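Local coordinates for BREX protein BrxA (Magnetospirillum magneticum, PDB 3BHW) that probably belongs to a type 1 BREX phage-exclusion system, which blocks replication of double-stranded phage DNA without degrading it, at residues R23-A26 with G27-E31; V175-S178 with G179-S183. All coordinates share one frame; numbering follows the deposited sequence.

Interaction 1: R23-A26 with G27-E31; sequences RIIA and GLLLE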
ATOM      1  N   ARG A  23      10.097   5.163   6.105  1.00 15.93           N
ATOM      2  CA  ARG A  23      10.432   5.644   7.454  1.00 17.59           C
ATOM      3  C   ARG A  23      11.062   7.021   7.395  1.00 18.34           C
ATOM      4  O   ARG A  23      10.849   7.854   8.269  1.00 18.82           O
ATOM      5  CB  ARG A  23      11.429   4.728   8.116  1.00 16.55           C
ATOM      6  CG  ARG A  23      10.908   3.292   8.439  1.00 17.14           C
ATOM      7  CD  ARG A  23      11.707   2.782   9.607  1.00 20.22           C
ATOM      8  NE  ARG A  23      11.504   1.381   9.984  1.00 18.75           N
ATOM      9  CZ  ARG A  23      10.761   0.984  11.027  1.00 18.70           C
ATOM     10  NH1 ARG A  23      10.073   1.876  11.720  1.00 18.04           N
ATOM     11  NH2 ARG A  23      10.685  -0.300  11.378  1.00 23.14           N
ATOM     12  N   ILE A  24      11.835   7.262   6.343  1.00 18.55           N
ATOM     13  CA  ILE A  24      12.561   8.513   6.227  1.00 19.95           C
ATOM     14  C   ILE A  24      11.542   9.589   5.872  1.00 18.61           C
ATOM     15  O   ILE A  24      11.575  10.687   6.425  1.00 19.91           O
ATOM     16  CB  ILE A  24      13.717   8.479   5.180  1.00 21.74           C
ATOM     17  CG1 ILE A  24      14.871   7.608   5.713  1.00 22.29           C
ATOM     18  CG2 ILE A  24      14.227   9.894   4.925  1.00 19.33           C
ATOM     19  CD1 ILE A  24      15.777   7.054   4.656  1.00 28.15           C
ATOM     20  N   ILE A  25      10.588   9.232   5.021  1.00 18.68           N
ATOM     21  CA  ILE A  25       9.569  10.180   4.566  1.00 19.59           C
ATOM     22  C   ILE A  25       8.638  10.515   5.721  1.00 20.22           C
ATOM     23  O   ILE A  25       8.290  11.683   5.938  1.00 19.27           O
ATOM     24  CB  ILE A  25       8.826   9.650   3.287  1.00 20.56           C
ATOM     25  CG1 ILE A  25       9.758   9.708   2.054  1.00 17.97           C
ATOM     26  CG2 ILE A  25       7.554  10.469   2.985  1.00 20.13           C
ATOM     27  CD1 ILE A  25       9.469   8.674   0.969  1.00 20.71           C
ATOM     28  N   ALA A  26       8.270   9.491   6.504  1.00 19.49           N
ATOM     29  CA  ALA A  26       7.493   9.676   7.734  1.00 20.63           C
ATOM     30  C   ALA A  26       8.195  10.601   8.731  1.00 20.60           C
ATOM     31  O   ALA A  26       7.540  11.430   9.370  1.00 20.42           O
ATOM     32  CB  ALA A  26       7.177   8.336   8.377  1.00 20.93           C
ATOM     33  N   GLY A  27       9.521  10.489   8.856  1.00 19.84           N
ATOM     34  CA  GLY A  27      10.306  11.464   9.627  1.00 19.62           C
ATOM     35  C   GLY A  27      10.115  12.897   9.161  1.00 20.10           C
ATOM     36  O   GLY A  27       9.880  13.793   9.972  1.00 20.17           O
ATOM     37  N   LEU A  28      10.221  13.096   7.852  1.00 20.60           N
ATOM     38  CA  LEU A  28      10.073  14.410   7.254  1.00 21.25           C
ATOM     39  C   LEU A  28       8.681  14.939   7.463  1.00 20.83           C
ATOM     40  O   LEU A  28       8.492  16.151   7.625  1.00 22.12           O
ATOM     41  CB  LEU A  28      10.380  14.373   5.765  1.00 20.40           C
ATOM     42  CG  LEU A  28      11.873  14.376   5.434  1.00 21.50           C
ATOM     43  CD1 LEU A  28      12.085  13.790   4.047  1.00 19.49           C
ATOM     44  CD2 LEU A  28      12.402  15.796   5.521  1.00 24.72           C
ATOM     45  N   LEU A  29       7.689  14.045   7.436  1.00 19.75           N
ATOM     46  CA  LEU A  29       6.313  14.479   7.676  1.00 20.57           C
ATOM     47  C   LEU A  29       6.156  14.921   9.138  1.00 21.07           C
ATOM     48  O   LEU A  29       5.490  15.919   9.429  1.00 21.60           O
ATOM     49  CB  LEU A  29       5.305  13.388   7.302  1.00 20.70           C
ATOM     50  CG  LEU A  29       5.154  13.253   5.771  1.00 20.28           C
ATOM     51  CD1 LEU A  29       4.364  11.991   5.389  1.00 21.01           C
ATOM     52  CD2 LEU A  29       4.514  14.490   5.181  1.00 26.44           C
ATOM     53  N   LEU A  30       6.799  14.191  10.054  1.00 21.42           N
ATOM     54  CA  LEU A  30       6.703  14.499  11.477  1.00 23.29           C
ATOM     55  C   LEU A  30       7.516  15.728  11.875  1.00 23.28           C
ATOM     56  O   LEU A  30       7.188  16.391  12.859  1.00 24.72           O
ATOM     57  CB  LEU A  30       7.126  13.299  12.316  1.00 22.14           C
ATOM     58  CG  LEU A  30       6.123  12.147  12.287  1.00 22.97           C
ATOM     59  CD1 LEU A  30       6.724  10.801  12.795  1.00 21.50           C
ATOM     60  CD2 LEU A  30       4.825  12.559  13.003  1.00 18.83           C
ATOM     61  N   GLU A  31       8.586  16.035  11.132  1.00 23.28           N
ATOM     62  CA  GLU A  31       9.399  17.225  11.448  1.00 23.91           C
ATOM     63  C   GLU A  31       8.695  18.475  10.992  1.00 23.15           C
ATOM     64  O   GLU A  31       8.604  19.467  11.728  1.00 22.55           O
ATOM     65  CB  GLU A  31      10.832  17.132  10.880  1.00 23.25           C
ATOM     66  CG  GLU A  31      11.041  17.513   9.417  1.00 27.02           C
ATOM     67  CD  GLU A  31      12.526  17.432   9.011  1.00 27.32           C
ATOM     68  OE1 GLU A  31      13.092  16.312   8.961  1.00 34.38           O
ATOM     69  OE2 GLU A  31      13.135  18.493   8.762  1.00 35.64           O
TER

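Interaction 2: V175-S178 with G179-S183; sequences VRIS and GEVMS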
ATOM      1  N   VAL A 175      -2.625 -13.263   7.843  1.00 29.50           N
ATOM      2  CA  VAL A 175      -1.719 -12.352   8.515  1.00 29.36           C
ATOM      3  C   VAL A 175      -2.543 -11.536   9.501  1.00 28.35           C
ATOM      4  O   VAL A 175      -3.577 -10.968   9.135  1.00 29.49           O
ATOM      5  CB  VAL A 175      -0.985 -11.425   7.515  1.00 29.06           C
ATOM      6  CG1 VAL A 175       0.005 -12.220   6.659  1.00 30.64           C
ATOM      7  CG2 VAL A 175      -1.974 -10.663   6.637  1.00 30.60           C
ATOM      8  N   ARG A 176      -2.094 -11.531  10.755  1.00 27.36           N
ATOM      9  CA  ARG A 176      -2.714 -10.780  11.850  1.00 27.12           C
ATOM     10  C   ARG A 176      -2.193  -9.355  11.827  1.00 25.75           C
ATOM     11  O   ARG A 176      -1.008  -9.140  12.024  1.00 25.10           O
ATOM     12  CB  ARG A 176      -2.389 -11.472  13.198  1.00 28.11           C
ATOM     13  CG  ARG A 176      -2.446 -10.588  14.458  1.00 31.70           C
ATOM     14  CD  ARG A 176      -3.863 -10.448  15.009  1.00 38.16           C
ATOM     15  NE  ARG A 176      -4.047  -9.426  16.062  1.00 41.85           N
ATOM     16  CZ  ARG A 176      -3.089  -8.744  16.703  1.00 41.75           C
ATOM     17  NH1 ARG A 176      -1.799  -8.941  16.450  1.00 42.65           N
ATOM     18  NH2 ARG A 176      -3.437  -7.863  17.632  1.00 41.73           N
ATOM     19  N   ILE A 177      -3.082  -8.390  11.557  1.00 24.84           N
ATOM     20  CA  ILE A 177      -2.705  -6.985  11.589  1.00 24.40           C
ATOM     21  C   ILE A 177      -2.569  -6.526  13.050  1.00 24.91           C
ATOM     22  O   ILE A 177      -3.436  -6.813  13.906  1.00 25.23           O
ATOM     23  CB  ILE A 177      -3.686  -6.061  10.816  1.00 23.77           C
ATOM     24  CG1 ILE A 177      -3.733  -6.406   9.310  1.00 24.30           C
ATOM     25  CG2 ILE A 177      -3.299  -4.649  11.004  1.00 23.25           C
ATOM     26  CD1 ILE A 177      -2.375  -6.305   8.601  1.00 22.94           C
ATOM     27  N   SER A 178      -1.471  -5.833  13.326  1.00 23.79           N
ATOM     28  CA  SER A 178      -1.160  -5.424  14.666  1.00 23.65           C
ATOM     29  C   SER A 178      -2.291  -4.588  15.254  1.00 24.21           C
ATOM     30  O   SER A 178      -2.931  -3.776  14.575  1.00 23.33           O
ATOM     31  CB  SER A 178       0.152  -4.657  14.715  1.00 25.01           C
ATOM     32  OG  SER A 178      -0.002  -3.400  14.133  1.00 26.81           O
ATOM     33  N   GLY A 179      -2.521  -4.817  16.537  1.00 23.87           N
ATOM     34  CA  GLY A 179      -3.544  -4.127  17.283  1.00 23.51           C
ATOM     35  C   GLY A 179      -3.306  -2.635  17.264  1.00 22.90           C
ATOM     36  O   GLY A 179      -4.257  -1.873  17.265  1.00 22.87           O
ATOM     37  N   GLU A 180      -2.044  -2.210  17.227  1.00 22.82           N
ATOM     38  CA  GLU A 180      -1.698  -0.787  17.168  1.00 22.81           C
ATOM     39  C   GLU A 180      -2.185  -0.168  15.851  1.00 21.58           C
ATOM     40  O   GLU A 180      -2.719   0.915  15.816  1.00 21.54           O
ATOM     41  CB  GLU A 180      -0.201  -0.650  17.214  1.00 24.46           C
ATOM     42  CG  GLU A 180       0.309   0.607  17.846  1.00 28.81           C
ATOM     43  CD  GLU A 180       1.758   0.448  18.201  1.00 32.70           C
ATOM     44  OE1 GLU A 180       2.097  -0.602  18.792  1.00 36.27           O
ATOM     45  OE2 GLU A 180       2.555   1.350  17.872  1.00 35.04           O
ATOM     46  N   VAL A 181      -2.017  -0.892  14.762  1.00 20.37           N
ATOM     47  CA  VAL A 181      -2.464  -0.349  13.494  1.00 18.32           C
ATOM     48  C   VAL A 181      -3.984  -0.318  13.447  1.00 17.77           C
ATOM     49  O   VAL A 181      -4.592   0.699  13.046  1.00 17.20           O
ATOM     50  CB  VAL A 181      -1.876  -1.188  12.366  1.00 18.60           C
ATOM     51  CG1 VAL A 181      -2.663  -0.924  11.053  1.00 16.95           C
ATOM     52  CG2 VAL A 181      -0.352  -0.866  12.267  1.00 17.99           C
ATOM     53  N   MET A 182      -4.595  -1.420  13.870  1.00 18.58           N
ATOM     54  CA  MET A 182      -6.062  -1.513  13.841  1.00 17.94           C
ATOM     55  C   MET A 182      -6.742  -0.444  14.721  1.00 18.31           C
ATOM     56  O   MET A 182      -7.813   0.057  14.352  1.00 18.34           O
ATOM     57  CB  MET A 182      -6.583  -2.925  14.185  1.00 17.09           C
ATOM     58  CG  MET A 182      -6.192  -4.056  13.225  1.00 17.27           C
ATOM     59  SD  MET A 182      -6.657  -3.792  11.439  1.00 19.98           S
ATOM     60  CE  MET A 182      -8.378  -3.338  11.704  1.00 21.59           C
ATOM     61  N   SER A 183      -6.136  -0.140  15.877  1.00 18.89           N
ATOM     62  CA  SER A 183      -6.673   0.865  16.791  1.00 20.39           C
ATOM     63  C   SER A 183      -6.639   2.228  16.098  1.00 19.14           C
ATOM     64  O   SER A 183      -7.625   2.988  16.157  1.00 18.67           O
ATOM     65  CB  SER A 183      -5.925   0.833  18.155  1.00 21.25           C
ATOM     66  OG  SER A 183      -6.379   1.814  19.089  1.00 26.66           O
TER

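Interaction 1: R23-A26 with G27-E31
I25 and L29 meet one turn apart on the last two turns of helix 19-31, a regular alpha-helix in this all-helical chain. The evidence for the helical type is an unbroken i to i+4 pattern: the amides of G27, L28, L29 and L30 donate in turn to the carbonyls of R23, I24, I25 and A26. L29 N reaches I25 O at 2.9 Å, with an N-H...O angle of 148°.

L29 can be followed outward from this backbone bond. Its CB lies 3.6 Å from A26 O, the carbonyl one residue further along than the one its amide uses. With CG placed beside the backbone N and anti to the carbonyl carbon (chi1 -74°), the chain leans back toward the preceding turn, and CG comes to 3.5 Å from I25 O. At the tip, CD1 lies 4.0 Å from I25 O and 4.3 Å from I25 CG2, the latter a loose apolar touch. Both side chains also pack on L67 of helix 57-67, while L29 reaches W75 of helix 72-80 as well, so this side of the helix is covered by helices 57-67 and 72-80.

A26 sits on V78 of helix 72-80. R23 NH1 hydrogen-bonds to the carbonyl of G81. L30 leans back in the same way as L29, and its CG lies 3.3 Å from A26 O, the oxygen that accepts L30 N at 2.9 Å.

Interaction 2: V175-S178 with G179-S183
The S178 carbonyl oxygen takes M182 N at 3.0 Å, a nearly straight bond with 171° at the hydrogen. The same residue caps the helix with its side chain: S178 OG accepts the amide of V181 at 3.3 Å, a longer bond with an N-H...O angle of 153°. The torsion explains the reach: at chi1 71° the hydroxyl lies between the backbone N and the carbonyl carbon, turned toward the first turn of helix 179-187. V181 also closes on this oxygen with carbon, its CG2 coming to 3.2 Å from S178 OG.

Beside the polar pair, I177 points its CB toward the helix. Its CG2, anti to the backbone N, touches M182 SD at 3.5 Å and V181 CG1 at 3.8 Å. The methionine chain is bent at both chi2 and chi3, which brings its sulfur back across the isoleucine branch, the two side chains crossing at about a right angle. I197 of helix 191-197 packs on both of them, and Q88 of helix 83-97 accepts from S178 N through OE1.

The R176 chain, bent at chi2, brings NH2 to 3.4 Å from G179 N; both are donors, so this is proximity and not a bond. With I177, just before the cap, packed on M182, four residues past it, the geometry is that of a hydrophobic staple beside a serine N-cap.

How the interactions relate
Interaction 1 comes first along the chain, on helix 19-31, and interaction 2 much later, where a loop leads into helix 179-187. Their centres lie about 21 Å apart and their nearest atoms about 10 Å apart, so the two do not touch. Helix 72-80 is the element they share: A26, L29 and L30 of interaction 1 pack on it through V78, W75 and R79, while E180 and V181 of interaction 2 meet its M77. One helix thus bridges an early and a late part of the chain. This shared packing is the evidence that the two segments, far apart in sequence, belong to one helical body of this BrxA protein.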